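Local coordinates for hypothetical protein (Parabacteroides merdae, PDB 4OO3) that is probably an NAD-dependent oxidoreductase, joining a Rossmann-type nucleotide-binding domain to a larger C-terminal sheet domain, though its substrate is unknown, at residues A[144-156]-A[392-406]. Numbering follows the deposited sequence.
Sequences MLYDIMTERNEIT and RVGHEAHFGQVTEHF
The ring of His398 lies over the backbone of Glu154, NE2 3.4 Å from Glu154 CA, with Glu154 CB against the same ring as an off-centre CH-pi contact. Gly394 O sits over the centre of the opposite face, while each ring nitrogen meets a bound water in the ring plane. One water, 2.6 Å from His398 ND1, also joins His395 ND1 to Glu151 OE2; the other links His398 NE2 to Ile155 N, so the ring's rotation is probably fixed. Asn153, its CG anti to the carbonyl carbon (chi1 -61°), reaches across to the helix and donates an N-H from ND2 to a lone pair of His398 O, a bent 3.0 Å bond whose N-H...O angle is 139°. The pairing shows how a Rossmann fold can be covered by a late helix: the 395-406 part of helix 395-412 runs nearly antiparallel to 145-147, the edge strand of the parallel sheet, although it follows the C-terminal sheet in sequence. Toward that strand the contact turns apolar. Val402 CG1 packs against Ile148, whose CG2 touches Phe399 CE2 at 3.6 Å. Beyond them Phe406 CD1 meets Tyr146 CB and the selenomethionine methyl of Met144, while Tyr146 OH is hydrogen-bonded to Glu419 OE2.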
loop_
_atom_site.group_PDB
_atom_site.type_symbol
_atom_site.label_atom_id
_atom_site.label_comp_id
_atom_site.label_asym_id
_atom_site.label_seq_id
_atom_site.Cartn_x
_atom_site.Cartn_y
_atom_site.Cartn_z
HETATM N N MSE A 144 17.346 -8.907 -2.328
HETATM C CA MSE A 144 16.265 -8.262 -1.622
HETATM C C MSE A 144 14.956 -8.481 -2.313
HETATM O O MSE A 144 14.878 -8.452 -3.536
HETATM C CB MSE A 144 16.520 -6.770 -1.565
HETATM C CG MSE A 144 17.194 -6.402 -0.252
HETATM SE SE MSE A 144 17.658 -4.496 -0.334
HETATM C CE MSE A 144 15.840 -3.862 -0.661
ATOM N N LEU A 145 13.926 -8.712 -1.506
ATOM C CA LEU A 145 12.534 -8.670 -1.939
ATOM C C LEU A 145 11.865 -7.580 -1.110
ATOM O O LEU A 145 11.958 -7.595 0.111
ATOM C CB LEU A 145 11.850 -10.031 -1.694
ATOM C CG LEU A 145 10.332 -10.118 -1.905
ATOM C CD1 LEU A 145 9.925 -9.668 -3.305
ATOM C CD2 LEU A 145 9.850 -11.535 -1.654
ATOM N N TYR A 146 11.198 -6.638 -1.768
ATOM C CA TYR A 146 10.581 -5.507 -1.070
ATOM C C TYR A 146 9.259 -5.137 -1.711
ATOM O O TYR A 146 9.113 -5.248 -2.929
ATOM C CB TYR A 146 11.519 -4.305 -1.109
ATOM C CG TYR A 146 11.297 -3.281 -0.021
ATOM C CD1 TYR A 146 11.215 -3.663 1.309
ATOM C CD2 TYR A 146 11.220 -1.924 -0.312
ATOM C CE1 TYR A 146 11.034 -2.731 2.315
ATOM C CE2 TYR A 146 11.036 -0.985 0.693
ATOM C CZ TYR A 146 10.942 -1.402 2.001
ATOM O OH TYR A 146 10.765 -0.498 3.011
ATOM N N ASP A 147 8.293 -4.715 -0.899
ATOM C CA ASP A 147 7.068 -4.138 -1.442
ATOM C C ASP A 147 6.968 -2.632 -1.180
ATOM O O ASP A 147 7.856 -2.032 -0.594
ATOM C CB ASP A 147 5.805 -4.923 -1.021
ATOM C CG ASP A 147 5.534 -4.903 0.476
ATOM O OD1 ASP A 147 6.206 -4.176 1.244
ATOM O OD2 ASP A 147 4.601 -5.633 0.877
ATOM N N ILE A 148 5.885 -2.031 -1.651
ATOM C CA ILE A 148 5.767 -0.590 -1.720
ATOM C C ILE A 148 4.663 -0.081 -0.787
ATOM O O ILE A 148 3.495 0.001 -1.178
ATOM C CB ILE A 148 5.510 -0.164 -3.181
ATOM C CG1 ILE A 148 6.644 -0.698 -4.070
ATOM C CG2 ILE A 148 5.403 1.355 -3.283
ATOM C CD1 ILE A 148 6.375 -0.622 -5.558
HETATM N N MSE A 149 5.057 0.245 0.447
HETATM C CA MSE A 149 4.158 0.793 1.462
HETATM C C MSE A 149 4.264 2.306 1.458
HETATM O O MSE A 149 5.016 2.897 2.228
HETATM C CB MSE A 149 4.522 0.238 2.844
HETATM C CG MSE A 149 4.418 -1.281 2.921
HETATM SE SE MSE A 149 2.532 -1.829 2.822
HETATM C CE MSE A 149 2.482 -2.528 0.995
ATOM N N THR A 150 3.487 2.942 0.592
ATOM C CA THR A 150 3.537 4.394 0.420
ATOM C C THR A 150 3.028 5.211 1.623
ATOM O O THR A 150 3.527 6.304 1.887
ATOM C CB THR A 150 2.734 4.802 -0.827
ATOM O OG1 THR A 150 1.444 4.178 -0.789
ATOM C CG2 THR A 150 3.455 4.369 -2.093
ATOM N N GLU A 151 2.062 4.670 2.359
ATOM C CA GLU A 151 1.343 5.440 3.380
ATOM C C GLU A 151 2.179 5.729 4.616
ATOM O O GLU A 151 1.822 6.588 5.424
ATOM C CB GLU A 151 0.047 4.724 3.774
ATOM C CG GLU A 151 -0.859 4.438 2.589
ATOM C CD GLU A 151 -1.020 5.652 1.687
ATOM O OE1 GLU A 151 -1.538 6.683 2.181
ATOM O OE2 GLU A 151 -0.613 5.582 0.503
ATOM N N ARG A 152 3.295 5.018 4.752
ATOM C CA ARG A 152 4.290 5.328 5.767
ATOM C C ARG A 152 4.864 6.731 5.617
ATOM O O ARG A 152 5.370 7.307 6.578
ATOM C CB ARG A 152 5.448 4.355 5.654
ATOM C CG ARG A 152 5.088 2.919 5.940
ATOM C CD ARG A 152 6.340 2.081 5.855
ATOM N NE ARG A 152 6.074 0.671 6.084
ATOM C CZ ARG A 152 6.995 -0.274 5.993
ATOM N NH1 ARG A 152 8.239 0.039 5.655
ATOM N NH2 ARG A 152 6.673 -1.539 6.228
ATOM N N ASN A 153 4.828 7.252 4.394
ATOM C CA ASN A 153 5.456 8.525 4.075
ATOM C C ASN A 153 4.483 9.690 4.109
ATOM O O ASN A 153 4.895 10.838 3.993
ATOM C CB ASN A 153 6.105 8.425 2.703
ATOM C CG ASN A 153 7.188 7.361 2.659
ATOM O OD1 ASN A 153 7.952 7.208 3.606
ATOM N ND2 ASN A 153 7.262 6.625 1.561
ATOM N N GLU A 154 3.198 9.385 4.276
ATOM C CA GLU A 154 2.162 10.398 4.340
ATOM C C GLU A 154 2.205 11.088 5.706
ATOM O O GLU A 154 2.407 10.445 6.738
ATOM C CB GLU A 154 0.800 9.764 4.054
ATOM C CG GLU A 154 -0.360 10.741 4.023
ATOM C CD GLU A 154 -0.838 11.101 5.414
ATOM O OE1 GLU A 154 -0.935 10.181 6.261
ATOM O OE2 GLU A 154 -1.095 12.305 5.666
ATOM N N ILE A 155 2.014 12.402 5.695
ATOM C CA ILE A 155 2.327 13.252 6.850
ATOM C C ILE A 155 1.510 12.965 8.120
ATOM O O ILE A 155 2.086 12.904 9.204
ATOM C CB ILE A 155 2.280 14.765 6.474
ATOM C CG1 ILE A 155 2.723 15.650 7.647
ATOM C CG2 ILE A 155 0.894 15.175 5.997
ATOM C CD1 ILE A 155 4.122 15.368 8.151
ATOM N N THR A 156 0.189 12.793 8.005
ATOM C CA THR A 156 -0.634 12.507 9.193
ATOM C C THR A 156 -0.236 11.183 9.826
ATOM O O THR A 156 -0.198 11.063 11.049
ATOM C CB THR A 156 -2.154 12.501 8.917
ATOM O OG1 THR A 156 -2.488 11.479 7.964
ATOM C CG2 THR A 156 -2.623 13.865 8.415
ATOM N N ARG A 392 2.060 18.286 2.318
ATOM C CA ARG A 392 1.092 17.553 1.496
ATOM C C ARG A 392 1.704 17.245 0.140
ATOM O O ARG A 392 1.242 17.723 -0.888
ATOM C CB ARG A 392 -0.202 18.357 1.326
ATOM C CG ARG A 392 -0.850 18.792 2.632
ATOM C CD ARG A 392 -1.292 17.606 3.473
ATOM N NE ARG A 392 -1.964 18.042 4.692
ATOM C CZ ARG A 392 -2.753 17.280 5.443
ATOM N NH1 ARG A 392 -3.000 16.011 5.114
ATOM N NH2 ARG A 392 -3.310 17.798 6.535
ATOM N N VAL A 393 2.737 16.416 0.152
ATOM C CA VAL A 393 3.537 16.162 -1.037
ATOM C C VAL A 393 2.859 15.253 -2.054
ATOM O O VAL A 393 3.281 15.219 -3.205
ATOM C CB VAL A 393 4.927 15.581 -0.683
ATOM C CG1 VAL A 393 5.777 16.635 0.019
ATOM C CG2 VAL A 393 4.816 14.312 0.161
ATOM N N GLY A 394 1.834 14.512 -1.634
ATOM C CA GLY A 394 1.032 13.700 -2.561
ATOM C C GLY A 394 1.546 12.287 -2.788
ATOM O O GLY A 394 2.676 11.940 -2.416
ATOM N N HIS A 395 0.713 11.475 -3.428
ATOM C CA HIS A 395 0.991 10.044 -3.599
ATOM C C HIS A 395 2.283 9.704 -4.354
ATOM O O HIS A 395 3.045 8.829 -3.933
ATOM C CB HIS A 395 -0.172 9.360 -4.312
ATOM C CG HIS A 395 0.072 7.911 -4.571
ATOM N ND1 HIS A 395 0.165 6.985 -3.556
ATOM C CD2 HIS A 395 0.290 7.234 -5.721
ATOM C CE1 HIS A 395 0.414 5.796 -4.068
ATOM N NE2 HIS A 395 0.485 5.917 -5.381
ATOM N N GLU A 396 2.514 10.369 -5.478
ATOM C CA GLU A 396 3.680 10.068 -6.303
ATOM C C GLU A 396 4.982 10.330 -5.556
ATOM O O GLU A 396 5.916 9.535 -5.644
ATOM C CB GLU A 396 3.634 10.857 -7.604
ATOM C CG GLU A 396 2.472 10.436 -8.484
ATOM C CD GLU A 396 2.541 11.023 -9.871
ATOM O OE1 GLU A 396 3.293 11.993 -10.079
ATOM O OE2 GLU A 396 1.833 10.504 -10.754
ATOM N N ALA A 397 5.032 11.428 -4.811
ATOM C CA ALA A 397 6.172 11.724 -3.945
ATOM C C ALA A 397 6.344 10.647 -2.871
ATOM O O ALA A 397 7.468 10.264 -2.556
ATOM C CB ALA A 397 6.004 13.088 -3.297
ATOM N N HIS A 398 5.234 10.147 -2.329
ATOM C CA HIS A 398 5.302 9.051 -1.354
ATOM C C HIS A 398 5.894 7.795 -1.986
ATOM O O HIS A 398 6.649 7.072 -1.341
ATOM C CB HIS A 398 3.931 8.708 -0.755
ATOM C CG HIS A 398 3.296 9.839 -0.013
ATOM N ND1 HIS A 398 1.935 10.062 -0.017
ATOM C CD2 HIS A 398 3.835 10.822 0.747
ATOM C CE1 HIS A 398 1.664 11.132 0.706
ATOM N NE2 HIS A 398 2.799 11.612 1.184
ATOM N N PHE A 399 5.524 7.541 -3.238
ATOM C CA PHE A 399 5.994 6.372 -3.979
ATOM C C PHE A 399 7.486 6.497 -4.296
ATOM O O PHE A 399 8.237 5.527 -4.177
ATOM C CB PHE A 399 5.179 6.235 -5.267
ATOM C CG PHE A 399 5.366 4.929 -5.984
ATOM C CD1 PHE A 399 6.442 4.737 -6.838
ATOM C CD2 PHE A 399 4.435 3.909 -5.842
ATOM C CE1 PHE A 399 6.607 3.540 -7.511
ATOM C CE2 PHE A 399 4.598 2.710 -6.512
ATOM C CZ PHE A 399 5.682 2.527 -7.349
ATOM N N GLY A 400 7.902 7.693 -4.708
ATOM C CA GLY A 400 9.307 7.987 -4.984
ATOM C C GLY A 400 10.206 7.796 -3.775
ATOM O O GLY A 400 11.332 7.328 -3.913
ATOM N N GLN A 401 9.704 8.140 -2.590
ATOM C CA GLN A 401 10.472 7.969 -1.362
ATOM C C GLN A 401 10.750 6.492 -1.100
ATOM O O GLN A 401 11.850 6.135 -0.681
ATOM C CB GLN A 401 9.739 8.573 -0.163
ATOM C CG GLN A 401 9.747 10.086 -0.113
ATOM C CD GLN A 401 8.877 10.624 1.012
ATOM O OE1 GLN A 401 9.078 10.279 2.181
ATOM N NE2 GLN A 401 7.902 11.470 0.668
ATOM N N VAL A 402 9.755 5.644 -1.358
ATOM C CA VAL A 402 9.916 4.201 -1.193
ATOM C C VAL A 402 10.961 3.673 -2.167
ATOM O O VAL A 402 11.837 2.897 -1.782
ATOM C CB VAL A 402 8.589 3.426 -1.396
ATOM C CG1 VAL A 402 8.804 1.927 -1.208
ATOM C CG2 VAL A 402 7.524 3.919 -0.426
ATOM N N THR A 403 10.867 4.091 -3.425
ATOM C CA THR A 403 11.813 3.650 -4.455
ATOM C C THR A 403 13.247 4.032 -4.083
ATOM O O THR A 403 14.153 3.205 -4.180
ATOM C CB THR A 403 11.444 4.220 -5.844
ATOM O OG1 THR A 403 10.071 3.930 -6.132
ATOM C CG2 THR A 403 12.300 3.616 -6.923
ATOM N N GLU A 404 13.430 5.276 -3.639
ATOM C CA GLU A 404 14.724 5.771 -3.144
ATOM C C GLU A 404 15.233 4.969 -1.960
ATOM O O GLU A 404 16.419 4.640 -1.896
ATOM C CB GLU A 404 14.616 7.227 -2.703
ATOM C CG GLU A 404 14.449 8.218 -3.837
ATOM C CD GLU A 404 14.073 9.602 -3.339
ATOM O OE1 GLU A 404 14.628 10.034 -2.302
ATOM O OE2 GLU A 404 13.215 10.252 -3.982
ATOM N N HIS A 405 14.337 4.672 -1.017
ATOM C CA HIS A 405 14.676 3.837 0.138
ATOM C C HIS A 405 15.166 2.469 -0.342
ATOM O O HIS A 405 16.172 1.962 0.152
ATOM C CB HIS A 405 13.480 3.714 1.102
ATOM C CG HIS A 405 13.743 2.850 2.303
ATOM N ND1 HIS A 405 13.496 1.491 2.314
ATOM C CD2 HIS A 405 14.211 3.153 3.540
ATOM C CE1 HIS A 405 13.812 0.992 3.497
ATOM N NE2 HIS A 405 14.246 1.981 4.261
ATOM N N PHE A 406 14.480 1.904 -1.334
ATOM C CA PHE A 406 14.853 0.604 -1.905
ATOM C C PHE A 406 16.212 0.664 -2.597
ATOM O O PHE A 406 17.058 -0.204 -2.382
ATOM C CB PHE A 406 13.770 0.115 -2.882
ATOM C CG PHE A 406 14.125 -1.159 -3.600
ATOM C CD1 PHE A 406 13.936 -2.393 -2.995
ATOM C CD2 PHE A 406 14.657 -1.124 -4.886
ATOM C CE1 PHE A 406 14.262 -3.563 -3.659
ATOM C CE2 PHE A 406 14.989 -2.291 -5.548
ATOM C CZ PHE A 406 14.790 -3.514 -4.935
HETATM O O HOH W 1 0.503 8.020 -0.833
HETATM O O HOH W 2 7.598 12.131 4.023
HETATM O O HOH W 3 -1.544 13.924 3.547
HETATM O O HOH W 4 2.154 13.683 3.073
#